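Local coordinates for protein UDP-N-acetylglucosamine pyrophosphorylase (Entamoeba histolytica, PDB 3OC9) that probably catalyses the transfer of uridylate from UTP to N-acetyl-alpha-D-glucosamine 1-phosphate, giving UDP-N-acetyl-alpha-D-glucosamine and diphosphate, at residues 354-359 with 375-381; 66-70 with 108-112; 23-28 with 195-199; 361-365 with 385-390. One frame throughout, in Å; residues are numbered along the deposited sequence. Where two conformers were deposited one is given.

Contact 1 of 4, residues 354-359 with 375-381; sequences WYRLNI and PICEISF
Y355 and E378 run alongside each other in the same direction, ring and carboxylate planes 35° apart, and meet at their ends: the phenol OH donates to E378 OE2 over 2.7 Å, on the anti lone pair of that oxygen. The same OE2 also accepts from the backbone N of E63, so two donors grip it. One face of the Y355 ring lies on the backbone of the other segment, with I376 CA 4.1 Å from the ring centroid in a CH-pi contact and C377 N beside it. N358 points at the strand, and its amide ties the helix side chain to the strand backbone. N358 ND2 donates almost straight to C377 O at 2.9 Å, coming from outside the carbonyl plane; the acceptor lies in the plane of the amide, which helps to fix its rotation. The same nitrogen lies over the rim of one W354 face. N358 and I379 pass antiparallel, N358 CB resting 3.8 Å from I379 CD1. W354, its indole swung away from the backbone N (chi1 -176°), is set across E378, with CH2 3.9 Å from E378 CB. Its NE1 stands 3.5 Å from F381 CE1, at the edge of that ring, and gives its hydrogen to a water that donates to I379 O. The helical segment 354-359, part of helix 347-364, runs at 77° to strand 377-379, their short axes approaching to 7.2 Å. A helix here lies steeply across the small parallel sheet of strands 377-379 and 402-404; F62 meets the W354 ring, and helix 68-87 reaches F381 through R75 and E74.

Contact 2 of 4, residues 66-70 with 108-112; sequences KSIFQ and INNYF
Within 108-112 the first to touch is I108, whose CG2 methyl comes within 4.3 Å of F69 CE2, a light apolar contact. One turn later Y111 reaches across with its CG anti to the backbone N (chi1 179°), which carries the phenol past the F69 ring to the start of the opposing helix. On the way, Y111 CE1 lies 3.9 Å from F69 CD2, at the edge of the phenylalanine ring and in its plane. At its end the Y111 OH hydrogen-bonds S67 OG at 2.9 Å, and either hydroxyl could be the donor. S67 is the N-cap of helix 68-87, and OG also accepts from Q70 N at 3.1 Å, so this one oxygen joins a helix start to a tyrosine from a separate helix. F112 follows and lies athwart F69. Its CZ and CE2 lie over one face of the F69 ring, toward the rim, with CZ 3.8 Å from F69 CG; the two ring planes are 44° apart and the centroids 5.1 Å. F69 is therefore met on a face by F112 and at an edge by Y111. Beneath this cluster lies the large mixed sheet: F69 and F112 both rest on L98 of strand 95-100, while I108 touches T100 of that strand and C127 of strand 125-134. The contact thus joins the beginning of helix 68-87 to helix 105-114 over adjacent parallel strands.

Contact 3 of 4, residues 23-28 with 195-199; sequences HYYRGL and DPNMI. With SO4 (sulfate ion), chain B.
Y24 lies against P196 and N197 at the start of helix 196-204. Its CB is 3.5 Å from N197 OD1, and CG and CD1 stay close to the same oxygen, which sits at the edge of the ring. Farther out, CE1 comes to 4.1 Å from P196 CG, the ring running alongside the proline. With chi1 at 175° the ring swings away from the backbone N and follows this surface. Beyond the two segments the side chain packs on L82 of helix 68-87, and CE1 nears E386. The N197 amide is tied back to the N-cap residue D195: ND2 donates to the syn lone pair of OD1 at 3.0 Å, and N197 N meets the same OD1 from above the carboxylate plane. ND2 also makes a weak bond to E386 OE2.

L28 CD2 packs on P196 CG at 3.9 Å. G27 lets the backbones close up, its CA making a CA-H...O contact of 3.4 Å with P196 O. R26 NH1 donates to a sulfate, probably from the crystallisation liquor, while its NE pairs with D203. Close helix packing through a glycine, beside an N-capped helix start, characterises this junction between helices 21-32 and 196-204 of the GT-A-like nucleotidyltransferase fold.

Contact 4 of 4, residues 361-365 with 385-390; sequences YLKKA and FEEEGL
The Y361 ring lies flat on the peptide between E386 and E387, and this is the tight part of the contact. E386 C stands 3.8 Å above the centre of one face, with E387 N nearer the rim, while Y361 CZ is 3.7 Å from E386 CA. Next to it L390 fills the apolar side: its CD1 comes within 4.0 Å of Y361 CB and 4.2 Å of L362 CD2, and its CB faces the methyl of A365. Around K364 the contact is looser and wetter. K364 runs obliquely across E387, its CE lying 3.5 Å from E387 OE2. The ammonium NZ stays 4.4 Å from that oxygen, beyond a salt bridge, and a water joins NZ to E387 OE1 instead. Another water links Y361 OH to F385 O. The loop keeps its shape partly through E388, whose carboxylate accepts from F385 N and E386 N on syn lone pairs and pairs with R78. A helix C-terminus is here packed by an irregular loop: the chain between strands 377-379 and 397-399 lies against one side of the end of helix 347-364. L362 and L390 continue inward onto strands 377-379 and 402-404, and F385 packs against helix 68-87.

Overall arrangement
Contacts 1 and 4 are neighbours, with centres 11 Å apart: both use helix 347-364, their segments alternate along the chain, and they meet through C377, I379, L362 and L390. Contact 4 in turn touches contact 3, 17 Å away between centres, through F385 against P196 and a probable, weak hydrogen bond from N197 ND2 to E386 OE2. Contact 2 lies about 22 Å from contact 1, centre to centre, and reaches it where K66 packs on S380. Along the chain, contact 2 falls between the two segments of contact 3, and both close before contacts 1 and 4 open. The C-terminal elements thereby pack against earlier chain; helix 68-87 begins in contact 2 and borders contacts 1, 3 and 4.

Contact 1 of 4, residues 354-359 with 375-381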
loop_
_atom_site.group_PDB
_atom_site.type_symbol
_atom_site.label_atom_id
_atom_site.label_comp_id
_atom_site.label_asym_id
_atom_site.label_seq_id
_atom_site.Cartn_x
_atom_site.Cartn_y
_atom_site.Cartn_z
ATOM N N TRP A 354 7.943 3.756 14.121
ATOM C CA TRP A 354 9.207 3.506 13.380
ATOM C C TRP A 354 10.424 3.386 14.344
ATOM O O TRP A 354 11.263 2.474 14.199
ATOM C CB TRP A 354 9.415 4.567 12.270
ATOM C CG TRP A 354 10.651 4.364 11.361
ATOM C CD1 TRP A 354 11.047 3.201 10.734
ATOM C CD2 TRP A 354 11.592 5.371 10.962
ATOM N NE1 TRP A 354 12.192 3.423 10.003
ATOM C CE2 TRP A 354 12.553 4.741 10.128
ATOM C CE3 TRP A 354 11.734 6.738 11.250
ATOM C CZ2 TRP A 354 13.629 5.434 9.566
ATOM C CZ3 TRP A 354 12.819 7.437 10.684
ATOM C CH2 TRP A 354 13.751 6.773 9.858
ATOM N N TYR A 355 10.483 4.272 15.340
ATOM C CA TYR A 355 11.559 4.243 16.344
ATOM C C TYR A 355 11.570 2.926 17.145
ATOM O O TYR A 355 12.639 2.354 17.371
ATOM C CB TYR A 355 11.485 5.461 17.290
ATOM C CG TYR A 355 11.824 6.823 16.681
ATOM C CD1 TYR A 355 12.328 6.941 15.378
ATOM C CD2 TYR A 355 11.644 8.006 17.423
ATOM C CE1 TYR A 355 12.632 8.203 14.813
ATOM C CE2 TYR A 355 11.952 9.274 16.869
ATOM C CZ TYR A 355 12.445 9.361 15.569
ATOM O OH TYR A 355 12.761 10.606 15.021
ATOM N N ARG A 356 10.388 2.431 17.541
ATOM C CA ARG A 356 10.290 1.191 18.331
ATOM C C ARG A 356 10.696 -0.048 17.512
ATOM O O ARG A 356 11.380 -0.949 18.030
ATOM C CB ARG A 356 8.877 1.022 18.933
ATOM C CG ARG A 356 8.561 1.997 20.083
ATOM C CD ARG A 356 7.084 1.911 20.517
ATOM N NE ARG A 356 6.751 2.902 21.544
ATOM C CZ ARG A 356 5.570 2.995 22.161
ATOM N NH1 ARG A 356 4.575 2.157 21.868
ATOM N NH2 ARG A 356 5.378 3.931 23.080
ATOM N N LEU A 357 10.281 -0.092 16.238
ATOM C CA LEU A 357 10.730 -1.156 15.325
ATOM C C LEU A 357 12.273 -1.201 15.185
ATOM O O LEU A 357 12.886 -2.291 15.220
ATOM C CB LEU A 357 10.054 -1.007 13.943
ATOM C CG LEU A 357 10.403 -2.062 12.887
ATOM C CD1 LEU A 357 10.085 -3.489 13.375
ATOM C CD2 LEU A 357 9.688 -1.749 11.539
ATOM N N ASN A 358 12.898 -0.034 15.027
ATOM C CA ASN A 358 14.343 0.039 14.813
ATOM C C ASN A 358 15.150 -0.446 16.047
ATOM O O ASN A 358 16.183 -1.121 15.909
ATOM C CB ASN A 358 14.764 1.462 14.380
ATOM C CG ASN A 358 14.251 1.836 12.986
ATOM O OD1 ASN A 358 13.939 0.965 12.173
ATOM N ND2 ASN A 358 14.177 3.134 12.710
ATOM N N ILE A 359 14.640 -0.146 17.237
ATOM C CA ILE A 359 15.208 -0.684 18.503
ATOM C C ILE A 359 15.130 -2.224 18.567
ATOM O O ILE A 359 16.128 -2.900 18.891
ATOM C CB ILE A 359 14.521 -0.050 19.735
ATOM C CG1 ILE A 359 14.812 1.453 19.778
ATOM C CG2 ILE A 359 14.961 -0.746 21.038
ATOM C CD1 ILE A 359 13.966 2.215 20.791
ATOM N N PRO A 375 14.290 8.783 22.912
ATOM C CA PRO A 375 13.681 7.678 22.160
ATOM C C PRO A 375 14.124 7.553 20.680
ATOM O O PRO A 375 13.695 6.610 19.999
ATOM C CB PRO A 375 12.190 8.018 22.222
ATOM C CG PRO A 375 12.175 9.518 22.145
ATOM C CD PRO A 375 13.448 9.996 22.855
ATOM N N ILE A 376 14.961 8.470 20.198
ATOM C CA ILE A 376 15.308 8.559 18.751
ATOM C C ILE A 376 16.202 7.410 18.245
ATOM O O ILE A 376 17.302 7.199 18.753
ATOM C CB ILE A 376 15.960 9.930 18.414
ATOM C CG1 ILE A 376 15.026 11.067 18.845
ATOM C CG2 ILE A 376 16.321 10.041 16.902
ATOM C CD1 ILE A 376 15.654 12.428 18.822
ATOM N N CYS A 377 15.709 6.667 17.244
ATOM C CA CYS A 377 16.482 5.602 16.590
ATOM C C CYS A 377 16.065 5.579 15.109
ATOM O O CYS A 377 15.009 5.031 14.795
ATOM C CB CYS A 377 16.199 4.251 17.258
ATOM S SG CYS A 377 17.209 2.802 16.757
ATOM N N GLU A 378 16.864 6.209 14.242
ATOM C CA GLU A 378 16.573 6.324 12.793
ATOM C C GLU A 378 17.569 5.528 11.956
ATOM O O GLU A 378 18.776 5.835 11.937
ATOM C CB GLU A 378 16.576 7.789 12.314
ATOM C CG GLU A 378 15.623 8.705 13.071
ATOM C CD GLU A 378 15.279 10.008 12.338
ATOM O OE1 GLU A 378 15.816 10.299 11.235
ATOM O OE2 GLU A 378 14.426 10.750 12.866
ATOM N N ILE A 379 17.051 4.523 11.249
ATOM C CA ILE A 379 17.852 3.636 10.406
ATOM C C ILE A 379 17.372 3.750 8.951
ATOM O O ILE A 379 16.230 3.384 8.648
ATOM C CB ILE A 379 17.751 2.157 10.887
ATOM C CG1 ILE A 379 18.236 2.027 12.355
ATOM C CG2 ILE A 379 18.503 1.228 9.898
ATOM C CD1 ILE A 379 18.210 0.592 12.940
ATOM N N SER A 380 18.238 4.251 8.064
ATOM C CA SER A 380 17.853 4.501 6.658
ATOM C C SER A 380 17.328 3.241 5.961
ATOM O O SER A 380 17.904 2.162 6.116
ATOM C CB SER A 380 19.022 5.068 5.859
ATOM O OG SER A 380 18.631 5.278 4.501
ATOM N N PHE A 381 16.230 3.388 5.206
ATOM C CA PHE A 381 15.693 2.286 4.377
ATOM C C PHE A 381 16.734 1.830 3.326
ATOM O O PHE A 381 16.629 0.722 2.775
ATOM C CB PHE A 381 14.389 2.716 3.657
ATOM C CG PHE A 381 13.110 2.620 4.495
ATOM C CD1 PHE A 381 13.128 2.542 5.889
ATOM C CD2 PHE A 381 11.868 2.667 3.855
ATOM C CE1 PHE A 381 11.927 2.490 6.628
ATOM C CE2 PHE A 381 10.673 2.620 4.577
ATOM C CZ PHE A 381 10.705 2.522 5.970
HETATM O O HOH W 1 14.183 1.420 8.783
#

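Contact 2 of 4, residues 66-70 with 108-112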
loop_
_atom_site.group_PDB
_atom_site.type_symbol
_atom_site.label_atom_id
_atom_site.label_comp_id
_atom_site.label_asym_id
_atom_site.label_seq_id
_atom_site.Cartn_x
_atom_site.Cartn_y
_atom_site.Cartn_z
ATOM N N LYS A 66 12.704 13.194 4.849
ATOM C CA LYS A 66 12.529 12.562 3.525
ATOM C C LYS A 66 11.055 12.437 3.114
ATOM O O LYS A 66 10.186 12.265 3.967
ATOM C CB LYS A 66 13.200 11.183 3.497
ATOM C CG LYS A 66 14.713 11.208 3.747
ATOM C CD LYS A 66 15.316 9.809 3.733
ATOM C CE LYS A 66 16.808 9.851 4.063
ATOM N NZ LYS A 66 17.396 8.486 4.284
ATOM N N SER A 67 10.770 12.536 1.809
ATOM C CA SER A 67 9.400 12.340 1.305
ATOM C C SER A 67 9.000 10.858 1.302
ATOM O O SER A 67 9.867 9.976 1.346
ATOM C CB SER A 67 9.223 12.898 -0.120
ATOM O OG SER A 67 9.945 12.133 -1.083
ATOM N N ILE A 68 7.692 10.606 1.223
ATOM C CA ILE A 68 7.156 9.224 1.101
ATOM C C ILE A 68 7.732 8.542 -0.161
ATOM O O ILE A 68 8.195 7.382 -0.101
ATOM C CB ILE A 68 5.584 9.219 1.114
ATOM C CG1 ILE A 68 5.036 9.724 2.475
ATOM C CG2 ILE A 68 5.019 7.831 0.766
ATOM C CD1 ILE A 68 3.516 10.016 2.486
ATOM N N PHE A 69 7.719 9.252 -1.296
ATOM C CA PHE A 69 8.323 8.731 -2.544
ATOM C C PHE A 69 9.817 8.372 -2.383
ATOM O O PHE A 69 10.258 7.342 -2.925
ATOM C CB PHE A 69 8.167 9.702 -3.737
ATOM C CG PHE A 69 6.777 9.719 -4.410
ATOM C CD1 PHE A 69 5.960 8.585 -4.474
ATOM C CD2 PHE A 69 6.341 10.887 -5.053
ATOM C CE1 PHE A 69 4.702 8.630 -5.132
ATOM C CE2 PHE A 69 5.099 10.940 -5.721
ATOM C CZ PHE A 69 4.275 9.810 -5.745
ATOM N N GLN A 70 10.595 9.208 -1.667
ATOM C CA GLN A 70 12.024 8.913 -1.397
ATOM C C GLN A 70 12.226 7.623 -0.545
ATOM O O GLN A 70 13.148 6.847 -0.834
ATOM C CB GLN A 70 12.769 10.117 -0.756
ATOM C CG GLN A 70 14.285 9.825 -0.469
ATOM C CD GLN A 70 15.105 11.070 -0.056
ATOM O OE1 GLN A 70 14.588 12.195 0.014
ATOM N NE2 GLN A 70 16.401 10.860 0.205
ATOM N N ILE A 108 4.053 15.002 -11.261
ATOM C CA ILE A 108 4.770 13.847 -10.691
ATOM C C ILE A 108 6.029 13.476 -11.494
ATOM O O ILE A 108 7.091 13.237 -10.918
ATOM C CB ILE A 108 3.827 12.620 -10.481
ATOM C CG1 ILE A 108 2.736 12.983 -9.470
ATOM C CG2 ILE A 108 4.621 11.392 -9.977
ATOM C CD1 ILE A 108 1.497 12.144 -9.572
ATOM N N ASN A 109 5.920 13.458 -12.825
ATOM C CA ASN A 109 7.083 13.219 -13.689
ATOM C C ASN A 109 8.220 14.236 -13.442
ATOM O O ASN A 109 9.397 13.853 -13.344
ATOM C CB ASN A 109 6.672 13.222 -15.184
ATOM C CG ASN A 109 6.168 11.858 -15.674
ATOM O OD1 ASN A 109 6.566 10.806 -15.173
ATOM N ND2 ASN A 109 5.342 11.880 -16.716
ATOM N N ASN A 110 7.852 15.516 -13.323
ATOM C CA ASN A 110 8.825 16.576 -13.037
ATOM C C ASN A 110 9.485 16.409 -11.662
ATOM O O ASN A 110 10.687 16.673 -11.515
ATOM C CB ASN A 110 8.180 17.965 -13.143
ATOM C CG ASN A 110 7.976 18.413 -14.581
ATOM O OD1 ASN A 110 8.659 17.952 -15.498
ATOM N ND2 ASN A 110 7.036 19.327 -14.782
ATOM N N TYR A 111 8.710 15.962 -10.664
ATOM C CA TYR A 111 9.224 15.749 -9.298
ATOM C C TYR A 111 10.357 14.710 -9.294
ATOM O O TYR A 111 11.435 14.969 -8.735
ATOM C CB TYR A 111 8.090 15.375 -8.312
ATOM C CG TYR A 111 8.563 15.121 -6.890
ATOM C CD1 TYR A 111 8.781 13.817 -6.427
ATOM C CD2 TYR A 111 8.805 16.185 -6.008
ATOM C CE1 TYR A 111 9.229 13.574 -5.115
ATOM C CE2 TYR A 111 9.269 15.950 -4.692
ATOM C CZ TYR A 111 9.463 14.637 -4.263
ATOM O OH TYR A 111 9.912 14.383 -2.986
ATOM N N PHE A 112 10.143 13.565 -9.954
ATOM C CA PHE A 112 11.198 12.532 -10.047
ATOM C C PHE A 112 12.451 12.992 -10.848
ATOM O O PHE A 112 13.596 12.777 -10.422
ATOM C CB PHE A 112 10.628 11.196 -10.582
ATOM C CG PHE A 112 9.940 10.342 -9.520
ATOM C CD1 PHE A 112 10.685 9.477 -8.704
ATOM C CD2 PHE A 112 8.554 10.403 -9.333
ATOM C CE1 PHE A 112 10.046 8.666 -7.713
ATOM C CE2 PHE A 112 7.908 9.614 -8.333
ATOM C CZ PHE A 112 8.673 8.746 -7.519
#

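Contact 3 of 4, residues 23-28 with 195-199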
loop_
_atom_site.group_PDB
_atom_site.type_symbol
_atom_site.label_atom_id
_atom_site.label_comp_id
_atom_site.label_asym_id
_atom_site.label_seq_id
_atom_site.Cartn_x
_atom_site.Cartn_y
_atom_site.Cartn_z
ATOM N N HIS A 23 11.343 -19.850 1.872
ATOM C CA HIS A 23 10.504 -18.853 1.164
ATOM C C HIS A 23 11.245 -17.525 0.917
ATOM O O HIS A 23 11.185 -16.974 -0.197
ATOM C CB HIS A 23 9.176 -18.567 1.907
ATOM C CG HIS A 23 8.275 -19.763 2.044
ATOM N ND1 HIS A 23 7.775 -20.180 3.259
ATOM C CD2 HIS A 23 7.768 -20.613 1.117
ATOM C CE1 HIS A 23 7.021 -21.251 3.082
ATOM N NE2 HIS A 23 6.990 -21.533 1.790
ATOM N N TYR A 24 11.924 -17.009 1.948
ATOM C CA TYR A 24 12.718 -15.761 1.818
ATOM C C TYR A 24 13.754 -15.852 0.676
ATOM O O TYR A 24 13.838 -14.959 -0.177
ATOM C CB TYR A 24 13.396 -15.432 3.163
ATOM C CG TYR A 24 14.354 -14.244 3.172
ATOM C CD1 TYR A 24 13.884 -12.946 3.379
ATOM C CD2 TYR A 24 15.723 -14.431 3.020
ATOM C CE1 TYR A 24 14.760 -11.843 3.404
ATOM C CE2 TYR A 24 16.609 -13.335 3.037
ATOM C CZ TYR A 24 16.117 -12.048 3.225
ATOM O OH TYR A 24 16.992 -10.971 3.254
ATOM N N TYR A 25 14.552 -16.923 0.659
ATOM C CA TYR A 25 15.569 -17.086 -0.400
ATOM C C TYR A 25 15.012 -17.339 -1.810
ATOM O O TYR A 25 15.614 -16.895 -2.796
ATOM C CB TYR A 25 16.662 -18.109 -0.010
ATOM C CG TYR A 25 17.515 -17.618 1.142
ATOM C CD1 TYR A 25 18.336 -16.497 0.998
ATOM C CD2 TYR A 25 17.475 -18.247 2.388
ATOM C CE1 TYR A 25 19.100 -16.023 2.056
ATOM C CE2 TYR A 25 18.241 -17.778 3.460
ATOM C CZ TYR A 25 19.044 -16.658 3.285
ATOM O OH TYR A 25 19.822 -16.179 4.323
ATOM N N ARG A 26 13.866 -18.015 -1.917
ATOM C CA ARG A 26 13.192 -18.151 -3.225
ATOM C C ARG A 26 12.714 -16.775 -3.749
ATOM O O ARG A 26 12.733 -16.506 -4.968
ATOM C CB ARG A 26 12.031 -19.156 -3.149
ATOM C CG ARG A 26 11.198 -19.347 -4.446
ATOM C CD ARG A 26 12.006 -19.940 -5.601
ATOM N NE ARG A 26 11.157 -20.167 -6.774
ATOM C CZ ARG A 26 11.607 -20.367 -8.010
ATOM N NH1 ARG A 26 12.915 -20.372 -8.256
ATOM N NH2 ARG A 26 10.743 -20.555 -9.006
ATOM N N GLY A 27 12.289 -15.913 -2.818
ATOM C CA GLY A 27 11.917 -14.527 -3.158
ATOM C C GLY A 27 13.102 -13.736 -3.729
ATOM O O GLY A 27 12.964 -13.073 -4.762
ATOM N N LEU A 28 14.256 -13.800 -3.062
ATOM C CA LEU A 28 15.477 -13.145 -3.574
ATOM C C LEU A 28 15.887 -13.679 -4.965
ATOM O O LEU A 28 16.317 -12.899 -5.826
ATOM C CB LEU A 28 16.660 -13.254 -2.569
ATOM C CG LEU A 28 16.611 -12.460 -1.244
ATOM C CD1 LEU A 28 17.919 -12.632 -0.439
ATOM C CD2 LEU A 28 16.316 -10.956 -1.442
ATOM N N ASP A 195 8.228 -7.686 -0.888
ATOM C CA ASP A 195 8.710 -8.467 0.279
ATOM C C ASP A 195 9.164 -9.872 -0.177
ATOM O O ASP A 195 8.322 -10.658 -0.613
ATOM C CB ASP A 195 7.551 -8.565 1.315
ATOM C CG ASP A 195 7.901 -9.392 2.568
ATOM O OD1 ASP A 195 9.078 -9.760 2.736
ATOM O OD2 ASP A 195 6.980 -9.695 3.388
ATOM N N PRO A 196 10.481 -10.205 -0.074
ATOM C CA PRO A 196 10.915 -11.546 -0.548
ATOM C C PRO A 196 10.178 -12.718 0.140
ATOM O O PRO A 196 9.960 -13.766 -0.509
ATOM C CB PRO A 196 12.433 -11.586 -0.236
ATOM C CG PRO A 196 12.820 -10.206 0.131
ATOM C CD PRO A 196 11.594 -9.376 0.417
ATOM N N ASN A 197 9.836 -12.555 1.431
ATOM C CA ASN A 197 9.051 -13.584 2.182
ATOM C C ASN A 197 7.721 -13.900 1.481
ATOM O O ASN A 197 7.326 -15.087 1.331
ATOM C CB ASN A 197 8.769 -13.129 3.642
ATOM C CG ASN A 197 10.046 -12.883 4.454
ATOM O OD1 ASN A 197 10.730 -13.831 4.855
ATOM N ND2 ASN A 197 10.358 -11.601 4.714
ATOM N N MET A 198 7.043 -12.842 1.037
ATOM C CA MET A 198 5.710 -12.961 0.387
ATOM C C MET A 198 5.808 -13.507 -1.065
ATOM O O MET A 198 4.983 -14.344 -1.489
ATOM C CB MET A 198 5.012 -11.572 0.470
ATOM C CG MET A 198 3.634 -11.455 -0.183
ATOM S SD MET A 198 3.121 -9.699 -0.187
ATOM C CE MET A 198 1.368 -9.937 -0.432
ATOM N N ILE A 199 6.817 -13.045 -1.822
ATOM C CA ILE A 199 7.039 -13.534 -3.217
ATOM C C ILE A 199 7.328 -15.057 -3.211
ATOM O O ILE A 199 6.746 -15.824 -4.000
ATOM C CB ILE A 199 8.203 -12.747 -3.928
ATOM C CG1 ILE A 199 7.879 -11.246 -4.035
ATOM C CG2 ILE A 199 8.621 -13.399 -5.300
ATOM C CD1 ILE A 199 6.654 -10.871 -4.862
HETATM S S SO4 B . 13.450 -21.417 -11.646
HETATM O O1 SO4 B . 12.969 -20.033 -11.628
HETATM O O2 SO4 B . 12.310 -22.332 -11.607
HETATM O O3 SO4 B . 14.221 -21.649 -12.864
HETATM O O4 SO4 B . 14.306 -21.652 -10.485
#

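Contact 4 of 4, residues 361-365 with 385-390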
loop_
_atom_site.group_PDB
_atom_site.type_symbol
_atom_site.label_atom_id
_atom_site.label_comp_id
_atom_site.label_asym_id
_atom_site.label_seq_id
_atom_site.Cartn_x
_atom_site.Cartn_y
_atom_site.Cartn_z
ATOM N N TYR A 361 14.993 -4.296 15.980
ATOM C CA TYR A 361 15.933 -4.866 14.998
ATOM C C TYR A 361 17.397 -4.850 15.530
ATOM O O TYR A 361 18.153 -5.831 15.365
ATOM C CB TYR A 361 15.820 -4.150 13.637
ATOM C CG TYR A 361 14.615 -4.579 12.766
ATOM C CD1 TYR A 361 14.105 -5.893 12.816
ATOM C CD2 TYR A 361 14.031 -3.672 11.860
ATOM C CE1 TYR A 361 13.002 -6.292 11.987
ATOM C CE2 TYR A 361 12.932 -4.061 11.034
ATOM C CZ TYR A 361 12.437 -5.370 11.108
ATOM O OH TYR A 361 11.355 -5.762 10.306
ATOM N N LEU A 362 17.786 -3.755 16.180
ATOM C CA LEU A 362 19.115 -3.682 16.813
ATOM C C LEU A 362 19.347 -4.794 17.855
ATOM O O LEU A 362 20.419 -5.402 17.875
ATOM C CB LEU A 362 19.371 -2.296 17.428
ATOM C CG LEU A 362 19.770 -1.157 16.482
ATOM C CD1 LEU A 362 19.661 0.227 17.171
ATOM C CD2 LEU A 362 21.174 -1.341 15.858
ATOM N N LYS A 363 18.343 -5.065 18.685
ATOM C CA LYS A 363 18.415 -6.137 19.699
ATOM C C LYS A 363 18.436 -7.546 19.082
ATOM O O LYS A 363 19.106 -8.451 19.596
ATOM C CB LYS A 363 17.274 -6.009 20.716
ATOM C CG LYS A 363 17.349 -4.740 21.588
ATOM C CD LYS A 363 16.118 -4.610 22.490
ATOM C CE LYS A 363 16.132 -3.274 23.229
ATOM N NZ LYS A 363 14.893 -3.028 24.029
ATOM N N LYS A 364 17.709 -7.729 17.980
ATOM C CA LYS A 364 17.684 -9.011 17.282
ATOM C C LYS A 364 19.061 -9.309 16.642
ATOM O O LYS A 364 19.431 -10.484 16.450
ATOM C CB LYS A 364 16.542 -9.026 16.249
ATOM C CG LYS A 364 16.176 -10.397 15.689
ATOM C CD LYS A 364 14.901 -10.331 14.822
ATOM C CE LYS A 364 14.548 -11.696 14.238
ATOM N NZ LYS A 364 13.119 -11.730 13.804
ATOM N N ALA A 365 19.811 -8.252 16.329
ATOM C CA ALA A 365 21.137 -8.382 15.733
ATOM C C ALA A 365 22.253 -8.575 16.788
ATOM O O ALA A 365 23.423 -8.741 16.436
ATOM C CB ALA A 365 21.441 -7.181 14.827
ATOM N N PHE A 385 16.909 -3.785 5.501
ATOM C CA PHE A 385 15.514 -4.154 5.184
ATOM C C PHE A 385 14.787 -4.644 6.451
ATOM O O PHE A 385 13.761 -4.064 6.856
ATOM C CB PHE A 385 15.508 -5.199 4.045
ATOM C CG PHE A 385 14.135 -5.803 3.732
ATOM C CD1 PHE A 385 13.102 -5.011 3.228
ATOM C CD2 PHE A 385 13.893 -7.161 3.944
ATOM C CE1 PHE A 385 11.830 -5.575 2.929
ATOM C CE2 PHE A 385 12.628 -7.730 3.648
ATOM C CZ PHE A 385 11.596 -6.923 3.152
ATOM N N GLU A 386 15.297 -5.723 7.048
ATOM C CA GLU A 386 14.879 -6.180 8.386
ATOM C C GLU A 386 16.093 -5.872 9.299
ATOM O O GLU A 386 16.505 -4.699 9.357
ATOM C CB GLU A 386 14.431 -7.657 8.371
ATOM C CG GLU A 386 13.151 -7.869 7.484
ATOM C CD GLU A 386 12.896 -9.295 6.983
ATOM O OE1 GLU A 386 13.839 -10.121 6.897
ATOM O OE2 GLU A 386 11.716 -9.588 6.641
ATOM N N GLU A 387 16.685 -6.874 9.954
ATOM C CA GLU A 387 17.897 -6.632 10.802
ATOM C C GLU A 387 19.251 -6.972 10.137
ATOM O O GLU A 387 20.340 -6.807 10.756
ATOM C CB GLU A 387 17.745 -7.339 12.177
ATOM C CG GLU A 387 18.113 -8.835 12.232
ATOM C CD GLU A 387 17.043 -9.791 11.686
ATOM O OE1 GLU A 387 16.125 -9.370 10.936
ATOM O OE2 GLU A 387 17.127 -10.994 12.025
ATOM N N GLU A 388 19.206 -7.417 8.884
ATOM C CA GLU A 388 20.398 -8.000 8.225
ATOM C C GLU A 388 21.555 -7.024 7.938
ATOM O O GLU A 388 22.707 -7.461 7.745
ATOM C CB GLU A 388 19.998 -8.804 6.962
ATOM C CG GLU A 388 19.849 -7.996 5.652
ATOM C CD GLU A 388 18.728 -6.950 5.697
ATOM O OE1 GLU A 388 17.649 -7.245 6.265
ATOM O OE2 GLU A 388 18.946 -5.831 5.173
ATOM N N GLY A 389 21.275 -5.718 7.928
ATOM C CA GLY A 389 22.332 -4.717 7.694
ATOM C C GLY A 389 23.033 -4.228 8.955
ATOM O O GLY A 389 23.871 -3.317 8.895
ATOM N N LEU A 390 22.706 -4.846 10.088
ATOM C CA LEU A 390 23.109 -4.330 11.394
ATOM C C LEU A 390 24.087 -5.263 12.128
ATOM O O LEU A 390 24.307 -5.107 13.331
ATOM C CB LEU A 390 21.874 -4.049 12.266
ATOM C CG LEU A 390 20.728 -3.227 11.633
ATOM C CD1 LEU A 390 19.518 -3.243 12.558
ATOM C CD2 LEU A 390 21.151 -1.794 11.301
HETATM O O HOH W 2 11.060 -4.344 7.892
HETATM O O HOH W 3 13.287 -10.116 11.184
HETATM O O HOH W 4 19.514 -12.030 13.322
#